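Local structure of CDP-4-keto-6-deoxy-D-glucose-3-dehydrase (Yersinia pseudotuberculosis, 3BB8) at residues His166-Leu174 and Glu335-Gly346; Asp361-Val371 and Tyr424-Phe433. The protein probably catalyses the pyridoxal phosphate-dependent C3 dehydration of CDP-4-keto-6-deoxy-D-glucose, a step in making deoxysugars of the lipopolysaccharide. The protein carries 1 engineered substitution. All coordinates share one frame; numbering follows the deposited sequence.

Contact 1: His166-Leu174 and Glu335-Gly346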
loop_
_atom_site.group_PDB
_atom_site.type_symbol
_atom_site.label_atom_id
_atom_site.label_comp_id
_atom_site.label_asym_id
_atom_site.label_seq_id
_atom_site.Cartn_x
_atom_site.Cartn_y
_atom_site.Cartn_z
ATOM N N HIS A 166 -17.787 8.596 -8.807
ATOM C CA HIS A 166 -18.872 8.348 -9.752
ATOM C C HIS A 166 -19.438 7.028 -9.241
ATOM O O HIS A 166 -19.053 5.943 -9.683
ATOM C CB HIS A 166 -18.334 8.206 -11.187
ATOM C CG HIS A 166 -17.888 9.503 -11.793
ATOM N ND1 HIS A 166 -16.568 9.903 -11.813
ATOM C CD2 HIS A 166 -18.595 10.522 -12.337
ATOM C CE1 HIS A 166 -16.482 11.111 -12.342
ATOM N NE2 HIS A 166 -17.698 11.510 -12.667
ATOM N N THR A 167 -20.343 7.146 -8.277
ATOM C CA THR A 167 -20.941 5.998 -7.602
ATOM C C THR A 167 -21.506 4.896 -8.475
ATOM O O THR A 167 -22.361 5.135 -9.314
ATOM C CB THR A 167 -22.020 6.480 -6.624
ATOM O OG1 THR A 167 -21.439 7.454 -5.750
ATOM C CG2 THR A 167 -22.565 5.324 -5.794
ATOM N N LEU A 168 -21.008 3.687 -8.245
ATOM C CA LEU A 168 -21.413 2.488 -8.964
ATOM C C LEU A 168 -21.318 2.538 -10.488
ATOM O O LEU A 168 -22.007 1.789 -11.182
ATOM C CB LEU A 168 -22.831 2.087 -8.546
ATOM C CG LEU A 168 -22.972 1.631 -7.087
ATOM C CD1 LEU A 168 -24.453 1.386 -6.764
ATOM C CD2 LEU A 168 -22.156 0.363 -6.873
ATOM N N GLY A 169 -20.450 3.397 -11.009
ATOM C CA GLY A 169 -20.302 3.486 -12.451
ATOM C C GLY A 169 -21.102 4.643 -13.015
ATOM O O GLY A 169 -20.745 5.211 -14.052
ATOM N N ASN A 170 -22.188 5.000 -12.335
ATOM C CA ASN A 170 -23.009 6.106 -12.800
ATOM C C ASN A 170 -22.220 7.383 -12.536
ATOM O O ASN A 170 -21.507 7.490 -11.542
ATOM C CB ASN A 170 -24.362 6.109 -12.077
ATOM C CG ASN A 170 -25.383 7.013 -12.753
ATOM O OD1 ASN A 170 -25.352 7.202 -13.974
ATOM N ND2 ASN A 170 -26.301 7.566 -11.965
ATOM N N LEU A 171 -22.356 8.352 -13.436
ATOM C CA LEU A 171 -21.604 9.598 -13.339
ATOM C C LEU A 171 -22.406 10.668 -12.605
ATOM O O LEU A 171 -23.598 10.845 -12.853
ATOM C CB LEU A 171 -21.213 10.098 -14.731
ATOM C CG LEU A 171 -20.384 9.138 -15.588
ATOM C CD1 LEU A 171 -21.290 8.237 -16.414
ATOM C CD2 LEU A 171 -19.426 9.907 -16.483
ATOM N N PHE A 172 -21.742 11.380 -11.699
ATOM C CA PHE A 172 -22.311 12.583 -11.103
ATOM C C PHE A 172 -22.342 13.732 -12.105
ATOM O O PHE A 172 -21.759 13.643 -13.186
ATOM C CB PHE A 172 -21.519 12.991 -9.859
ATOM C CG PHE A 172 -20.098 13.386 -10.148
ATOM C CD1 PHE A 172 -19.807 14.626 -10.690
ATOM C CD2 PHE A 172 -19.055 12.516 -9.878
ATOM C CE1 PHE A 172 -18.500 14.992 -10.956
ATOM C CE2 PHE A 172 -17.747 12.877 -10.142
ATOM C CZ PHE A 172 -17.470 14.116 -10.682
ATOM N N ASP A 173 -23.026 14.811 -11.739
ATOM C CA ASP A 173 -23.308 15.894 -12.674
ATOM C C ASP A 173 -22.060 16.727 -12.946
ATOM O O ASP A 173 -21.891 17.810 -12.386
ATOM C CB ASP A 173 -24.430 16.786 -12.138
ATOM C CG ASP A 173 -24.841 17.861 -13.125
ATOM O OD1 ASP A 173 -24.075 18.120 -14.077
ATOM O OD2 ASP A 173 -25.930 18.446 -12.948
ATOM N N LEU A 174 -21.190 16.215 -13.810
ATOM C CA LEU A 174 -19.909 16.860 -14.081
ATOM C C LEU A 174 -20.059 18.320 -14.497
ATOM O O LEU A 174 -19.277 19.186 -14.081
ATOM C CB LEU A 174 -19.147 16.079 -15.156
ATOM C CG LEU A 174 -18.274 14.939 -14.619
ATOM C CD1 LEU A 174 -17.843 14.033 -15.756
ATOM C CD2 LEU A 174 -17.062 15.522 -13.905
ATOM N N GLU A 335 -31.178 4.750 -12.670
ATOM C CA GLU A 335 -31.214 5.634 -13.825
ATOM C C GLU A 335 -29.880 6.342 -14.066
ATOM O O GLU A 335 -29.367 7.057 -13.196
ATOM C CB GLU A 335 -32.332 6.667 -13.655
ATOM C CG GLU A 335 -33.716 6.140 -13.990
ATOM C CD GLU A 335 -34.826 7.052 -13.494
ATOM O OE1 GLU A 335 -34.616 8.284 -13.434
ATOM O OE2 GLU A 335 -35.918 6.533 -13.173
ATOM N N ALA A 336 -29.321 6.133 -15.254
ATOM C CA ALA A 336 -28.063 6.760 -15.621
ATOM C C ALA A 336 -28.232 8.266 -15.540
ATOM O O ALA A 336 -29.311 8.789 -15.806
ATOM C CB ALA A 336 -27.673 6.357 -17.032
ATOM N N THR A 337 -27.167 8.962 -15.162
ATOM C CA THR A 337 -27.205 10.415 -15.060
ATOM C C THR A 337 -27.349 11.012 -16.459
ATOM O O THR A 337 -26.793 10.492 -17.428
ATOM C CB THR A 337 -25.922 10.948 -14.376
ATOM O OG1 THR A 337 -25.929 10.556 -13.000
ATOM C CG2 THR A 337 -25.850 12.467 -14.451
ATOM N N GLU A 338 -28.099 12.104 -16.556
ATOM C CA GLU A 338 -28.334 12.750 -17.842
ATOM C C GLU A 338 -27.057 13.034 -18.614
ATOM O O GLU A 338 -26.087 13.578 -18.077
ATOM C CB GLU A 338 -29.100 14.060 -17.664
ATOM C CG GLU A 338 -29.772 14.528 -18.952
ATOM C CD GLU A 338 -30.094 16.006 -18.945
ATOM O OE1 GLU A 338 -30.719 16.483 -17.971
ATOM O OE2 GLU A 338 -29.722 16.692 -19.923
ATOM N N ASN A 339 -27.077 12.656 -19.884
ATOM C CA ASN A 339 -25.956 12.855 -20.785
ATOM C C ASN A 339 -24.713 12.097 -20.343
ATOM O O ASN A 339 -23.614 12.651 -20.308
ATOM C CB ASN A 339 -25.648 14.351 -20.917
ATOM C CG ASN A 339 -24.626 14.642 -22.003
ATOM O OD1 ASN A 339 -24.636 14.016 -23.065
ATOM N ND2 ASN A 339 -23.748 15.605 -21.748
ATOM N N SER A 340 -24.888 10.823 -20.011
ATOM C CA SER A 340 -23.762 10.003 -19.587
ATOM C C SER A 340 -23.965 8.573 -20.050
ATOM O O SER A 340 -25.094 8.132 -20.244
ATOM C CB SER A 340 -23.621 10.031 -18.063
ATOM O OG SER A 340 -24.555 9.168 -17.443
ATOM N N ASP A 341 -22.868 7.852 -20.237
ATOM C CA ASP A 341 -22.933 6.462 -20.662
ATOM C C ASP A 341 -22.207 5.658 -19.578
ATOM O O ASP A 341 -21.068 5.226 -19.749
ATOM C CB ASP A 341 -22.254 6.301 -22.029
ATOM C CG ASP A 341 -22.500 4.936 -22.659
ATOM O OD1 ASP A 341 -23.279 4.136 -22.092
ATOM O OD2 ASP A 341 -21.913 4.666 -23.731
ATOM N N PRO A 342 -22.886 5.462 -18.452
ATOM C CA PRO A 342 -22.270 4.834 -17.280
ATOM C C PRO A 342 -21.836 3.400 -17.568
ATOM O O PRO A 342 -22.648 2.588 -18.013
ATOM C CB PRO A 342 -23.399 4.844 -16.249
ATOM C CG PRO A 342 -24.644 4.815 -17.062
ATOM C CD PRO A 342 -24.344 5.611 -18.301
ATOM N N SER A 343 -20.568 3.098 -17.315
ATOM C CA SER A 343 -20.108 1.717 -17.245
ATOM C C SER A 343 -20.452 1.089 -15.898
ATOM O O SER A 343 -19.634 1.079 -14.979
ATOM C CB SER A 343 -18.599 1.641 -17.489
ATOM O OG SER A 343 -18.141 0.301 -17.436
ATOM N N TRP A 344 -21.669 0.565 -15.789
ATOM C CA TRP A 344 -22.173 0.055 -14.520
ATOM C C TRP A 344 -21.268 -0.920 -13.788
ATOM O O TRP A 344 -20.732 -1.866 -14.373
ATOM C CB TRP A 344 -23.570 -0.561 -14.700
ATOM C CG TRP A 344 -24.576 0.439 -15.181
ATOM C CD1 TRP A 344 -24.983 0.638 -16.469
ATOM C CD2 TRP A 344 -25.217 1.453 -14.397
ATOM N NE1 TRP A 344 -25.836 1.718 -16.538
ATOM C CE2 TRP A 344 -25.994 2.237 -15.281
ATOM C CE3 TRP A 344 -25.206 1.778 -13.037
ATOM C CZ2 TRP A 344 -26.755 3.332 -14.844
ATOM C CZ3 TRP A 344 -25.965 2.869 -12.601
ATOM C CH2 TRP A 344 -26.728 3.632 -13.506
ATOM N N PHE A 345 -21.105 -0.649 -12.494
ATOM C CA PHE A 345 -20.292 -1.460 -11.593
ATOM C C PHE A 345 -21.216 -2.495 -10.973
ATOM O O PHE A 345 -20.851 -3.662 -10.797
ATOM C CB PHE A 345 -19.685 -0.562 -10.503
ATOM C CG PHE A 345 -18.952 -1.313 -9.421
ATOM C CD1 PHE A 345 -19.614 -1.736 -8.275
ATOM C CD2 PHE A 345 -17.595 -1.591 -9.546
ATOM C CE1 PHE A 345 -18.935 -2.421 -7.267
ATOM C CE2 PHE A 345 -16.908 -2.278 -8.544
ATOM C CZ PHE A 345 -17.582 -2.692 -7.403
ATOM N N GLY A 346 -22.419 -2.037 -10.644
ATOM C CA GLY A 346 -23.430 -2.895 -10.053
ATOM C C GLY A 346 -24.797 -2.338 -10.393
ATOM O O GLY A 346 -24.895 -1.286 -11.027
#
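The indole of Trp344 meets Asn170 obliquely, with Asn170 CB 3.7 Å from Trp344 CZ3. Pro342 CB covers one face of the indole toward its rim, Ala336 N lies at the edge in the ring plane, and Phe317 stacks on the ring. The phenyl of Phe345 is also approached obliquely, by Leu168 CD2 at 3.6 Å from Phe345 CD1.

The Asn170 amide grips the other segment. CG stands anti to the backbone N (chi1 -166°), which carries the amide to the backbone of Thr337. There Asn170 OD1 accepts from Thr337 N at 2.8 Å, in the carbonyl plane and on a lone pair. ND2 gives a hydrogen bond to Thr143 O, so both ends of this buried amide are held.

Phe345 N donates to Leu168 O at 2.9 Å, from above the carbonyl plane. Between these bonds Gly169 CA lies 3.6 Å from Ser343 O, a CA-H...O contact. Leu171 CD1 packs on Ser340 CB at 3.4 Å.

The contact joins the loop after strand 159-165 to the chain around strand 340-341. Its Phe345 end alone nears the cofactor site of this aspartate aminotransferase fold, touching the pyridoxal phosphate-binding residue Asp194.

Contact 2: Asp361-Val371 and Tyr424-Phe433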
loop_
_atom_site.group_PDB
_atom_site.type_symbol
_atom_site.label_atom_id
_atom_site.label_comp_id
_atom_site.label_asym_id
_atom_site.label_seq_id
_atom_site.Cartn_x
_atom_site.Cartn_y
_atom_site.Cartn_z
ATOM N N ASP A 361 -35.717 -8.365 4.856
ATOM C CA ASP A 361 -36.500 -9.492 4.346
ATOM C C ASP A 361 -36.058 -9.842 2.934
ATOM O O ASP A 361 -35.767 -11.001 2.630
ATOM C CB ASP A 361 -38.001 -9.170 4.327
ATOM C CG ASP A 361 -38.545 -8.812 5.698
ATOM O OD1 ASP A 361 -38.171 -9.491 6.681
ATOM O OD2 ASP A 361 -39.354 -7.856 5.790
ATOM N N LEU A 362 -36.009 -8.827 2.077
ATOM C CA LEU A 362 -35.608 -9.012 0.692
ATOM C C LEU A 362 -34.201 -9.615 0.596
ATOM O O LEU A 362 -34.002 -10.636 -0.069
ATOM C CB LEU A 362 -35.689 -7.672 -0.052
ATOM C CG LEU A 362 -35.525 -7.680 -1.578
ATOM C CD1 LEU A 362 -36.442 -8.717 -2.193
ATOM C CD2 LEU A 362 -35.847 -6.294 -2.141
ATOM N N VAL A 363 -33.227 -9.002 1.267
ATOM C CA VAL A 363 -31.860 -9.524 1.228
ATOM C C VAL A 363 -31.839 -10.978 1.704
ATOM O O VAL A 363 -31.291 -11.862 1.044
ATOM C CB VAL A 363 -30.905 -8.693 2.121
ATOM C CG1 VAL A 363 -29.568 -9.399 2.246
ATOM C CG2 VAL A 363 -30.713 -7.308 1.529
ATOM N N LYS A 364 -32.451 -11.219 2.856
ATOM C CA LYS A 364 -32.493 -12.561 3.413
ATOM C C LYS A 364 -33.132 -13.535 2.430
ATOM O O LYS A 364 -32.696 -14.678 2.316
ATOM C CB LYS A 364 -33.273 -12.554 4.725
ATOM C CG LYS A 364 -33.258 -13.884 5.458
ATOM C CD LYS A 364 -33.987 -13.768 6.789
ATOM C CE LYS A 364 -33.313 -12.748 7.711
ATOM N NZ LYS A 364 -31.925 -13.157 8.085
ATOM N N PHE A 365 -34.158 -13.076 1.720
ATOM C CA PHE A 365 -34.850 -13.919 0.745
ATOM C C PHE A 365 -33.933 -14.231 -0.434
ATOM O O PHE A 365 -33.763 -15.391 -0.816
ATOM C CB PHE A 365 -36.120 -13.220 0.241
ATOM C CG PHE A 365 -36.859 -13.993 -0.816
ATOM C CD1 PHE A 365 -37.654 -15.083 -0.475
ATOM C CD2 PHE A 365 -36.750 -13.636 -2.157
ATOM C CE1 PHE A 365 -38.335 -15.810 -1.456
ATOM C CE2 PHE A 365 -37.425 -14.356 -3.148
ATOM C CZ PHE A 365 -38.219 -15.445 -2.795
ATOM N N LEU A 366 -33.346 -13.184 -1.007
ATOM C CA LEU A 366 -32.439 -13.336 -2.140
ATOM C C LEU A 366 -31.227 -14.170 -1.749
ATOM O O LEU A 366 -30.740 -14.987 -2.532
ATOM C CB LEU A 366 -31.997 -11.961 -2.635
ATOM C CG LEU A 366 -33.145 -11.140 -3.219
ATOM C CD1 LEU A 366 -32.686 -9.734 -3.551
ATOM C CD2 LEU A 366 -33.655 -11.840 -4.459
ATOM N N ASP A 367 -30.752 -13.967 -0.528
ATOM C CA ASP A 367 -29.605 -14.701 -0.019
ATOM C C ASP A 367 -29.875 -16.199 -0.100
ATOM O O ASP A 367 -29.025 -16.975 -0.535
ATOM C CB ASP A 367 -29.337 -14.307 1.433
ATOM C CG ASP A 367 -28.088 -14.959 1.993
ATOM O OD1 ASP A 367 -28.043 -15.196 3.221
ATOM O OD2 ASP A 367 -27.148 -15.224 1.212
ATOM N N GLU A 368 -31.066 -16.603 0.327
ATOM C CA GLU A 368 -31.443 -18.010 0.303
ATOM C C GLU A 368 -31.528 -18.502 -1.137
ATOM O O GLU A 368 -31.160 -19.638 -1.437
ATOM C CB GLU A 368 -32.785 -18.202 1.014
ATOM C CG GLU A 368 -32.812 -17.586 2.414
ATOM C CD GLU A 368 -34.130 -17.807 3.148
ATOM O OE1 GLU A 368 -35.203 -17.529 2.563
ATOM O OE2 GLU A 368 -34.087 -18.248 4.319
ATOM N N ALA A 369 -31.999 -17.632 -2.023
ATOM C CA ALA A 369 -32.140 -17.952 -3.440
ATOM C C ALA A 369 -30.811 -17.936 -4.198
ATOM O O ALA A 369 -30.787 -18.155 -5.410
ATOM C CB ALA A 369 -33.071 -16.936 -4.105
ATOM N N LYS A 370 -29.719 -17.660 -3.487
ATOM C CA LYS A 370 -28.375 -17.606 -4.076
ATOM C C LYS A 370 -28.102 -16.331 -4.870
ATOM O O LYS A 370 -27.192 -16.289 -5.691
ATOM C CB LYS A 370 -28.153 -18.818 -4.987
ATOM C CG LYS A 370 -28.331 -20.172 -4.329
ATOM C CD LYS A 370 -27.128 -20.560 -3.507
ATOM C CE LYS A 370 -27.204 -22.031 -3.119
ATOM N NZ LYS A 370 -26.024 -22.479 -2.323
ATOM N N VAL A 371 -28.907 -15.302 -4.640
ATOM C CA VAL A 371 -28.731 -14.030 -5.327
ATOM C C VAL A 371 -28.025 -13.081 -4.375
ATOM O O VAL A 371 -28.628 -12.595 -3.409
ATOM C CB VAL A 371 -30.081 -13.412 -5.717
ATOM C CG1 VAL A 371 -29.866 -12.010 -6.298
ATOM C CG2 VAL A 371 -30.782 -14.305 -6.718
ATOM N N TYR A 424 -32.921 -15.717 -13.902
ATOM C CA TYR A 424 -33.184 -16.399 -12.646
ATOM C C TYR A 424 -33.413 -15.385 -11.532
ATOM O O TYR A 424 -34.314 -15.550 -10.709
ATOM C CB TYR A 424 -32.018 -17.309 -12.265
ATOM C CG TYR A 424 -32.146 -17.868 -10.867
ATOM C CD1 TYR A 424 -33.074 -18.868 -10.576
ATOM C CD2 TYR A 424 -31.383 -17.356 -9.820
ATOM C CE1 TYR A 424 -33.237 -19.345 -9.276
ATOM C CE2 TYR A 424 -31.538 -17.824 -8.517
ATOM C CZ TYR A 424 -32.466 -18.816 -8.255
ATOM O OH TYR A 424 -32.620 -19.283 -6.974
ATOM N N VAL A 425 -32.584 -14.344 -11.504
ATOM C CA VAL A 425 -32.711 -13.306 -10.494
ATOM C C VAL A 425 -34.079 -12.648 -10.615
ATOM O O VAL A 425 -34.783 -12.472 -9.619
ATOM C CB VAL A 425 -31.602 -12.232 -10.649
ATOM C CG1 VAL A 425 -31.946 -10.982 -9.853
ATOM C CG2 VAL A 425 -30.277 -12.801 -10.178
ATOM N N VAL A 426 -34.444 -12.284 -11.839
ATOM C CA VAL A 426 -35.726 -11.643 -12.100
ATOM C C VAL A 426 -36.910 -12.486 -11.616
ATOM O O VAL A 426 -37.876 -11.948 -11.078
ATOM C CB VAL A 426 -35.903 -11.342 -13.614
ATOM C CG1 VAL A 426 -37.352 -11.006 -13.923
ATOM C CG2 VAL A 426 -35.029 -10.170 -14.011
ATOM N N SER A 427 -36.839 -13.799 -11.799
ATOM C CA SER A 427 -37.933 -14.661 -11.375
ATOM C C SER A 427 -38.046 -14.638 -9.854
ATOM O O SER A 427 -39.140 -14.778 -9.296
ATOM C CB SER A 427 -37.721 -16.099 -11.874
ATOM O OG SER A 427 -36.760 -16.796 -11.099
ATOM N N LYS A 428 -36.913 -14.455 -9.183
ATOM C CA LYS A 428 -36.915 -14.408 -7.729
ATOM C C LYS A 428 -37.535 -13.110 -7.222
ATOM O O LYS A 428 -38.210 -13.101 -6.195
ATOM C CB LYS A 428 -35.500 -14.591 -7.187
ATOM C CG LYS A 428 -35.047 -16.041 -7.212
ATOM C CD LYS A 428 -36.008 -16.888 -6.405
ATOM C CE LYS A 428 -35.634 -18.355 -6.406
ATOM N NZ LYS A 428 -36.617 -19.153 -5.602
ATOM N N PHE A 429 -37.318 -12.013 -7.939
ATOM C CA PHE A 429 -37.909 -10.750 -7.529
ATOM C C PHE A 429 -39.423 -10.861 -7.716
ATOM O O PHE A 429 -40.204 -10.445 -6.857
ATOM C CB PHE A 429 -37.367 -9.591 -8.367
ATOM C CG PHE A 429 -36.211 -8.867 -7.733
ATOM C CD1 PHE A 429 -34.931 -9.413 -7.749
ATOM C CD2 PHE A 429 -36.405 -7.629 -7.121
ATOM C CE1 PHE A 429 -33.855 -8.735 -7.169
ATOM C CE2 PHE A 429 -35.336 -6.944 -6.536
ATOM C CZ PHE A 429 -34.059 -7.499 -6.562
ATOM N N GLU A 430 -39.828 -11.433 -8.848
ATOM C CA GLU A 430 -41.242 -11.613 -9.147
ATOM C C GLU A 430 -41.884 -12.552 -8.132
ATOM O O GLU A 430 -42.973 -12.286 -7.649
ATOM C CB GLU A 430 -41.412 -12.142 -10.570
ATOM C CG GLU A 430 -41.205 -11.057 -11.614
ATOM C CD GLU A 430 -41.066 -11.599 -13.021
ATOM O OE1 GLU A 430 -40.980 -10.783 -13.966
ATOM O OE2 GLU A 430 -41.032 -12.834 -13.185
ATOM N N GLU A 431 -41.192 -13.633 -7.795
ATOM C CA GLU A 431 -41.701 -14.579 -6.819
ATOM C C GLU A 431 -41.853 -13.932 -5.447
ATOM O O GLU A 431 -42.752 -14.281 -4.692
ATOM C CB GLU A 431 -40.755 -15.764 -6.674
ATOM C CG GLU A 431 -41.238 -16.777 -5.646
ATOM C CD GLU A 431 -40.227 -17.870 -5.359
ATOM O OE1 GLU A 431 -39.578 -18.346 -6.312
ATOM O OE2 GLU A 431 -40.098 -18.264 -4.177
ATOM N N PHE A 432 -40.970 -12.993 -5.127
ATOM C CA PHE A 432 -40.989 -12.325 -3.830
ATOM C C PHE A 432 -42.193 -11.410 -3.647
ATOM O O PHE A 432 -42.837 -11.423 -2.599
ATOM C CB PHE A 432 -39.700 -11.505 -3.646
ATOM C CG PHE A 432 -39.614 -10.783 -2.326
ATOM C CD1 PHE A 432 -39.200 -11.447 -1.179
ATOM C CD2 PHE A 432 -39.959 -9.438 -2.232
ATOM C CE1 PHE A 432 -39.128 -10.785 0.048
ATOM C CE2 PHE A 432 -39.892 -8.768 -1.013
ATOM C CZ PHE A 432 -39.474 -9.445 0.129
ATOM N N PHE A 433 -42.481 -10.604 -4.662
ATOM C CA PHE A 433 -43.588 -9.665 -4.595
ATOM C C PHE A 433 -44.895 -10.284 -5.086
ATOM O O PHE A 433 -45.881 -9.578 -5.303
ATOM C CB PHE A 433 -43.250 -8.403 -5.405
ATOM C CG PHE A 433 -42.121 -7.584 -4.819
ATOM C CD1 PHE A 433 -42.238 -7.018 -3.550
ATOM C CD2 PHE A 433 -40.935 -7.397 -5.523
ATOM C CE1 PHE A 433 -41.191 -6.281 -2.990
ATOM C CE2 PHE A 433 -39.879 -6.663 -4.973
ATOM C CZ PHE A 433 -40.006 -6.104 -3.704
#
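Phe365 reaches across to Phe432. Its CG is anti to the backbone N (chi1 177°), and the ring is carried onto Phe432 and the last turns of helix 419-432. Phe365 CB starts 3.8 Å from Phe432 CD1. CG lies beside the same atom, and Phe365 CD2 comes still nearer, 3.4 Å from Phe432 CD1. That carbon of Phe432 sits over one face of the Phe365 ring, toward the rim. The two side chains slide past each other in opposite directions. The two ring planes are 52° apart. Farther out the ring edge meets oxygen. Phe365 CE2 is 3.4 Å from Lys428 O, and Phe365 CZ ends 3.7 Å from Glu431 OE2. The carboxylate is turned nearly perpendicular to the ring, and its other oxygen, OE1, forms a salt bridge with Lys428 NZ.

The N-to-C directions of the segments 361-368 and 424-432 differ by 134°. Both helices belong to the smaller C-terminal part of the aspartate aminotransferase fold. They pack on the antiparallel sheet of strands 331-332, 347-351 and 408-411: Leu362 and Phe429 reach Phe409, Val425 reaches Ile411, and Phe429 also touches Ile349.

Leu362 CD1 lies over the centre of the Phe432 face, 3.6 Å from the centroid, in a CH-pi contact. Phe432 CD2 in turn lies over the face of Phe433. That ring stacks with Phe330 and borders the bound benzamidine, probably a crystallisation additive. At the other end, helix 359-368 closes in a Schellman motif with Lys370 at positive phi. Ala369 CB packs 3.7 Å from Lys428 CE, on the aliphatic part of that chain. Tyr424 OH donates to Ala369 O at 2.7 Å, in the carbonyl plane and on a lone pair. Val371 CG2 touches Val425 CG2 at 3.8 Å.

In the fold
From the N terminus, the chain first enters contact 1 in the loop after strand 159-165 of the large mixed sheet. Then 160 residues, including helix 293-323, intervene before segment 335-346 closes that loop. Strand 347-351 follows directly, in the antiparallel sheet of 331-332, 347-351 and 408-411. Contact 2 opens on helix 359-368 and is closed 52 residues later by helix 419-432. Strand 408-411 lies inside this second loop. The two contacts are in series, neither nested nor crossed. The nearest atoms of contact 1 and contact 2 are about 11 Å apart. Contact 1 ties the large sheet to the connection between strands 331-332 and 347-351. Contact 2 packs helix 359-368 against helix 419-432.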